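Local coordinates for protein Rab GDP-dissociation inhibitor (Saccharomyces cerevisiae, PDB 3CPI) that extracts GDP-bound Rab GTPases from membranes and inhibits their release of GDP, serving the yeast secretory pathway, at residues Arg307-Ile312 / Lys390-Ala395; Ile330-Ser335 / Ile343-Val348. All coordinates share one frame; numbering follows the deposited sequence.

Interaction 1. Residues Arg307-Ile312 / Lys390-Ala395; sequences RVIRAI and KFMGIA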
loop_
_atom_site.group_PDB
_atom_site.type_symbol
_atom_site.label_atom_id
_atom_site.label_comp_id
_atom_site.label_asym_id
_atom_site.label_seq_id
_atom_site.Cartn_x
_atom_site.Cartn_y
_atom_site.Cartn_z
ATOM N N ARG A 307 -4.433 -3.476 15.616
ATOM C CA ARG A 307 -3.635 -2.264 15.743
ATOM C C ARG A 307 -2.326 -2.460 14.991
ATOM O O ARG A 307 -1.744 -3.545 15.018
ATOM C CB ARG A 307 -3.368 -1.936 17.212
ATOM C CG ARG A 307 -4.601 -1.447 17.950
ATOM C CD ARG A 307 -4.548 -1.752 19.438
ATOM N NE ARG A 307 -3.494 -1.008 20.126
ATOM C CZ ARG A 307 -2.460 -1.569 20.747
ATOM N NH1 ARG A 307 -2.330 -2.893 20.784
ATOM N NH2 ARG A 307 -1.556 -0.801 21.343
ATOM N N VAL A 308 -1.872 -1.406 14.324
ATOM C CA VAL A 308 -0.617 -1.434 13.566
ATOM C C VAL A 308 0.444 -0.512 14.195
ATOM O O VAL A 308 0.158 0.639 14.553
ATOM C CB VAL A 308 -0.855 -1.062 12.068
ATOM C CG1 VAL A 308 -1.562 0.293 11.941
ATOM C CG2 VAL A 308 0.453 -1.086 11.259
ATOM N N ILE A 309 1.656 -1.029 14.357
ATOM C CA ILE A 309 2.780 -0.179 14.728
ATOM C C ILE A 309 3.588 0.172 13.483
ATOM O O ILE A 309 3.923 -0.713 12.684
ATOM C CB ILE A 309 3.684 -0.790 15.840
ATOM C CG1 ILE A 309 4.761 0.227 16.258
ATOM C CG2 ILE A 309 4.272 -2.163 15.410
ATOM C CD1 ILE A 309 5.601 -0.183 17.457
ATOM N N ARG A 310 3.862 1.467 13.319
ATOM C CA ARG A 310 4.747 1.960 12.270
ATOM C C ARG A 310 5.920 2.717 12.882
ATOM O O ARG A 310 5.730 3.575 13.743
ATOM C CB ARG A 310 3.988 2.836 11.264
ATOM C CG ARG A 310 2.896 2.076 10.539
ATOM C CD ARG A 310 2.336 2.793 9.332
ATOM N NE ARG A 310 1.334 1.954 8.673
ATOM C CZ ARG A 310 0.020 2.021 8.889
ATOM N NH1 ARG A 310 -0.482 2.911 9.738
ATOM N NH2 ARG A 310 -0.801 1.214 8.232
ATOM N N ALA A 311 7.129 2.368 12.454
ATOM C CA ALA A 311 8.337 3.068 12.883
ATOM C C ALA A 311 9.033 3.677 11.677
ATOM O O ALA A 311 9.598 2.961 10.850
ATOM C CB ALA A 311 9.270 2.122 13.620
ATOM N N ILE A 312 8.965 5.000 11.566
ATOM C CA ILE A 312 9.695 5.726 10.528
ATOM C C ILE A 312 11.122 5.989 11.033
ATOM O O ILE A 312 11.333 6.768 11.971
ATOM C CB ILE A 312 8.993 7.054 10.135
ATOM C CG1 ILE A 312 7.566 6.792 9.634
ATOM C CG2 ILE A 312 9.803 7.801 9.074
ATOM C CD1 ILE A 312 6.763 8.049 9.287
ATOM N N LYS A 390 14.001 7.502 15.323
ATOM C CA LYS A 390 12.765 6.739 15.119
ATOM C C LYS A 390 11.541 7.599 15.411
ATOM O O LYS A 390 11.516 8.324 16.404
ATOM C CB LYS A 390 12.728 5.511 16.026
ATOM C CG LYS A 390 13.817 4.501 15.782
ATOM C CD LYS A 390 13.725 3.388 16.802
ATOM C CE LYS A 390 14.888 2.432 16.679
ATOM N NZ LYS A 390 14.777 1.334 17.676
ATOM N N PHE A 391 10.532 7.509 14.547
ATOM C CA PHE A 391 9.254 8.177 14.758
ATOM C C PHE A 391 8.160 7.112 14.746
ATOM O O PHE A 391 7.695 6.698 13.684
ATOM C CB PHE A 391 9.009 9.239 13.680
ATOM C CG PHE A 391 10.114 10.263 13.564
ATOM C CD1 PHE A 391 10.006 11.503 14.202
ATOM C CD2 PHE A 391 11.260 9.994 12.816
ATOM C CE1 PHE A 391 11.027 12.458 14.097
ATOM C CE2 PHE A 391 12.285 10.937 12.708
ATOM C CZ PHE A 391 12.166 12.175 13.348
ATOM N N MET A 392 7.759 6.668 15.932
ATOM C CA MET A 392 6.906 5.491 16.059
ATOM C C MET A 392 5.496 5.800 16.544
ATOM O O MET A 392 5.305 6.545 17.513
ATOM C CB MET A 392 7.528 4.465 17.006
ATOM C CG MET A 392 9.014 4.225 16.837
ATOM S SD MET A 392 9.502 2.650 17.574
ATOM C CE MET A 392 8.009 2.160 18.432
ATOM N N GLY A 393 4.514 5.198 15.876
ATOM C CA GLY A 393 3.109 5.371 16.236
ATOM C C GLY A 393 2.302 4.086 16.159
ATOM O O GLY A 393 2.719 3.102 15.538
ATOM N N ILE A 394 1.148 4.094 16.812
ATOM C CA ILE A 394 0.233 2.970 16.764
ATOM C C ILE A 394 -1.115 3.482 16.296
ATOM O O ILE A 394 -1.586 4.525 16.747
ATOM C CB ILE A 394 0.114 2.249 18.132
ATOM C CG1 ILE A 394 1.470 1.670 18.552
ATOM C CG2 ILE A 394 -0.962 1.156 18.093
ATOM C CD1 ILE A 394 1.466 1.013 19.908
ATOM N N ALA A 395 -1.714 2.751 15.361
ATOM C CA ALA A 395 -3.018 3.087 14.816
ATOM C C ALA A 395 -3.920 1.863 14.904
ATOM O O ALA A 395 -3.467 0.743 14.676
ATOM C CB ALA A 395 -2.878 3.545 13.377
HETATM O O HOH W 1 5.137 5.955 12.576
#

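Interaction 2. Residues Ile330-Ser335 / Ile343-Val348; sequences IIIPQS and IYVAIV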
loop_
_atom_site.group_PDB
_atom_site.type_symbol
_atom_site.label_atom_id
_atom_site.label_comp_id
_atom_site.label_asym_id
_atom_site.label_seq_id
_atom_site.Cartn_x
_atom_site.Cartn_y
_atom_site.Cartn_z
ATOM N N ILE A 330 11.531 -4.893 2.103
ATOM C CA ILE A 330 11.846 -6.136 2.796
ATOM C C ILE A 330 10.537 -6.758 3.277
ATOM O O ILE A 330 9.691 -6.080 3.855
ATOM C CB ILE A 330 12.787 -5.922 4.022
ATOM C CG1 ILE A 330 13.982 -5.017 3.666
ATOM C CG2 ILE A 330 13.248 -7.274 4.582
ATOM C CD1 ILE A 330 14.841 -4.634 4.865
ATOM N N ILE A 331 10.370 -8.047 3.013
ATOM C CA ILE A 331 9.301 -8.817 3.634
ATOM C C ILE A 331 9.898 -9.779 4.651
ATOM O O ILE A 331 10.784 -10.573 4.332
ATOM C CB ILE A 331 8.418 -9.523 2.582
ATOM C CG1 ILE A 331 7.391 -8.517 2.039
ATOM C CG2 ILE A 331 7.679 -10.734 3.177
ATOM C CD1 ILE A 331 7.037 -8.776 0.650
ATOM N N ILE A 332 9.433 -9.661 5.892
ATOM C CA ILE A 332 9.831 -10.577 6.948
ATOM C C ILE A 332 8.661 -11.514 7.240
ATOM O O ILE A 332 7.730 -11.127 7.944
ATOM C CB ILE A 332 10.273 -9.836 8.237
ATOM C CG1 ILE A 332 11.328 -8.765 7.919
ATOM C CG2 ILE A 332 10.786 -10.841 9.287
ATOM C CD1 ILE A 332 11.631 -7.820 9.073
ATOM N N PRO A 333 8.708 -12.747 6.688
ATOM C CA PRO A 333 7.637 -13.731 6.861
ATOM C C PRO A 333 7.477 -14.117 8.323
ATOM O O PRO A 333 8.473 -14.293 9.018
ATOM C CB PRO A 333 8.120 -14.927 6.029
ATOM C CG PRO A 333 9.092 -14.348 5.049
ATOM C CD PRO A 333 9.793 -13.289 5.849
ATOM N N GLN A 334 6.228 -14.239 8.769
ATOM C CA GLN A 334 5.898 -14.389 10.193
ATOM C C GLN A 334 6.596 -15.544 10.915
ATOM O O GLN A 334 7.004 -15.393 12.059
ATOM C CB GLN A 334 4.375 -14.467 10.399
ATOM C CG GLN A 334 3.689 -15.672 9.754
ATOM C CD GLN A 334 2.210 -15.431 9.503
ATOM O OE1 GLN A 334 1.350 -16.086 10.099
ATOM N NE2 GLN A 334 1.906 -14.478 8.622
ATOM N N SER A 335 6.738 -16.689 10.253
ATOM C CA SER A 335 7.284 -17.872 10.913
ATOM C C SER A 335 8.797 -17.771 11.169
ATOM O O SER A 335 9.366 -18.585 11.895
ATOM C CB SER A 335 6.957 -19.128 10.112
ATOM O OG SER A 335 7.884 -19.269 9.060
ATOM N N ILE A 343 6.208 -8.880 8.984
ATOM C CA ILE A 343 6.685 -7.522 9.174
ATOM C C ILE A 343 7.127 -6.975 7.822
ATOM O O ILE A 343 7.764 -7.686 7.038
ATOM C CB ILE A 343 7.830 -7.449 10.197
ATOM C CG1 ILE A 343 7.396 -8.087 11.518
ATOM C CG2 ILE A 343 8.254 -5.991 10.419
ATOM C CD1 ILE A 343 8.447 -7.983 12.626
ATOM N N TYR A 344 6.771 -5.714 7.567
ATOM C CA TYR A 344 7.057 -5.033 6.315
ATOM C C TYR A 344 8.024 -3.884 6.551
ATOM O O TYR A 344 7.946 -3.197 7.580
ATOM C CB TYR A 344 5.768 -4.479 5.695
ATOM C CG TYR A 344 4.684 -5.516 5.466
ATOM C CD1 TYR A 344 3.772 -5.830 6.480
ATOM C CD2 TYR A 344 4.563 -6.180 4.235
ATOM C CE1 TYR A 344 2.773 -6.777 6.288
ATOM C CE2 TYR A 344 3.557 -7.140 4.031
ATOM C CZ TYR A 344 2.667 -7.422 5.073
ATOM O OH TYR A 344 1.668 -8.351 4.914
ATOM N N VAL A 345 8.933 -3.686 5.592
ATOM C CA VAL A 345 9.812 -2.530 5.593
ATOM C C VAL A 345 9.872 -1.905 4.212
ATOM O O VAL A 345 10.240 -2.568 3.243
ATOM C CB VAL A 345 11.270 -2.851 6.047
ATOM C CG1 VAL A 345 11.982 -1.560 6.431
ATOM C CG2 VAL A 345 11.308 -3.846 7.208
ATOM N N ALA A 346 9.514 -0.623 4.130
ATOM C CA ALA A 346 9.719 0.160 2.913
ATOM C C ALA A 346 10.917 1.085 3.091
ATOM O O ALA A 346 11.049 1.755 4.115
ATOM C CB ALA A 346 8.465 0.951 2.557
ATOM N N ILE A 347 11.799 1.103 2.098
ATOM C CA ILE A 347 13.006 1.919 2.158
ATOM C C ILE A 347 13.062 2.831 0.947
ATOM O O ILE A 347 13.041 2.374 -0.193
ATOM C CB ILE A 347 14.284 1.051 2.257
ATOM C CG1 ILE A 347 14.360 0.409 3.637
ATOM C CG2 ILE A 347 15.545 1.889 1.993
ATOM C CD1 ILE A 347 14.907 -0.977 3.639
ATOM N N VAL A 348 13.098 4.129 1.208
ATOM C CA VAL A 348 13.201 5.120 0.146
ATOM C C VAL A 348 14.269 6.150 0.509
ATOM O O VAL A 348 14.692 6.231 1.665
ATOM C CB VAL A 348 11.827 5.791 -0.173
ATOM C CG1 VAL A 348 11.014 4.907 -1.096
ATOM C CG2 VAL A 348 11.040 6.123 1.110
#

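Interaction 1. Residues Arg307-Ile312 / Lys390-Ala395
Ile394 and Ala395 at one end, and Ile312 with Phe391 at the other, carry much of the contact between two antiparallel strands, whose axes run at 166° to each other. Ile394, opposite Ile309, holds its CG1 anti to the carbonyl carbon (chi1 -62°). This turns CG2 to the bent Arg307 chain, where CG2 and CD1 of Ile394 each lie 3.8 Å from Arg307 NH2; the branched aliphatic side chain thus passes at a slant across the arginine, whose charged end stays at the surface. Ala395 is held by its backbone: Val308 N donates to Ala395 O over 2.7 Å, and Ala395 N returns a bond to Val308 O. Its small methyl sits beside Val308 on the same face, with Ala395 CB 3.8 Å from Val308 CG1.

Ile312 forms the same two-way pair with Phe391, and its carbonyl oxygen also sits in the plane of the Phe391 ring at its edge, 3.3 Å from Phe391 CD2. In between, Arg310 pairs with Gly393, and a water donates to both Arg310 O and Phe391 O. On the face of Ile309 and Ala311, Met392 sets CG against the Ala311 methyl and bends back to bring CE within a tight 3.5 Å of Ile309 CD1. A serine in place of Met392 would probably open a gap beside Ile309 CD1 and lose the apolar cover over Ala311. Buried Ile312 and Phe391 also meet Leu56 of helix 53-60. Alternating hydrogen-bonded and non-hydrogen-bonded pairs mark regular antiparallel beta-sheet, here joining strands 301-315 and 389-400.

Interaction 2. Residues Ile330-Ser335 / Ile343-Val348
Ile332 and Ile343 exchange two backbone hydrogen bonds that close the strand pair at the end where the connecting loop 333-342 leaves it: Ile332 N reaches Ile343 O at 2.8 Å, and Ile343 N reaches Ile332 O at 2.9 Å. Two residues on, Ile330 and Val345 repeat the exchange, with Ile330 N bonded to Val345 O at 2.9 Å and Val345 N to Ile330 O at a slightly longer 3.1 Å. Four bonds thus satisfy the facing amides of the strands, which run antiparallel at 169°.

Both hydrogen-bonded pairs send their side chains to the same face, where they lie side by side and point the same way. Ile332 and Ile343 touch at their branch points, CB to CB 3.9 Å. With CG1 of Ile332 set beside its own backbone N (chi1 -52°), its CD1 folds over Ile343 and comes 4.0 Å from Ile343 CB. Next to them Ile330 and Val345 meet in the same way, and beyond these the end of Ile330 crosses that of Ile347, CD1 to CD1 3.9 Å. Beta-branched residues suit such a place: they favour the extended backbone and put carbon close to the strand, making a continuous apolar surface.

The other face is more loosely joined. Ile331 and Tyr344 form the non-hydrogen-bonded pair, and Ile331 CG1 approaches Tyr344 CD2 obliquely at 4.3 Å.

The two strands are the arms of a beta hairpin in the interior of the protein. Strand 110-120 hydrogen-bonds to Ile331 along the far side of one arm, while strand 360-367 pairs with Tyr344 and Ala346 of the other. Past the end of strand 328-332, Pro333 and Gln334 touch helix 187-197, which lies against this end of the hairpin.

Interactions 1 and 2 belong to one mixed beta-sheet, with centres about 14 Å apart and nearest atoms about 7 Å apart, so they do not touch. Strand 360-367 lies between them, pairing with 301-315 on one side and with 343-349 on the other. In sequence the order is 301-315, 328-332, 343-349, 360-367, 389-400: the hairpin of interaction 2 is inserted between the two strands of interaction 1, which the chain joins only after returning through 360-367. Beyond the hairpin the sheet continues to strand 110-120, which overlaps a region, 106-112, that interacts with YPT1. The two contacts therefore help to build a sheet that reaches the Rab-binding part of the protein.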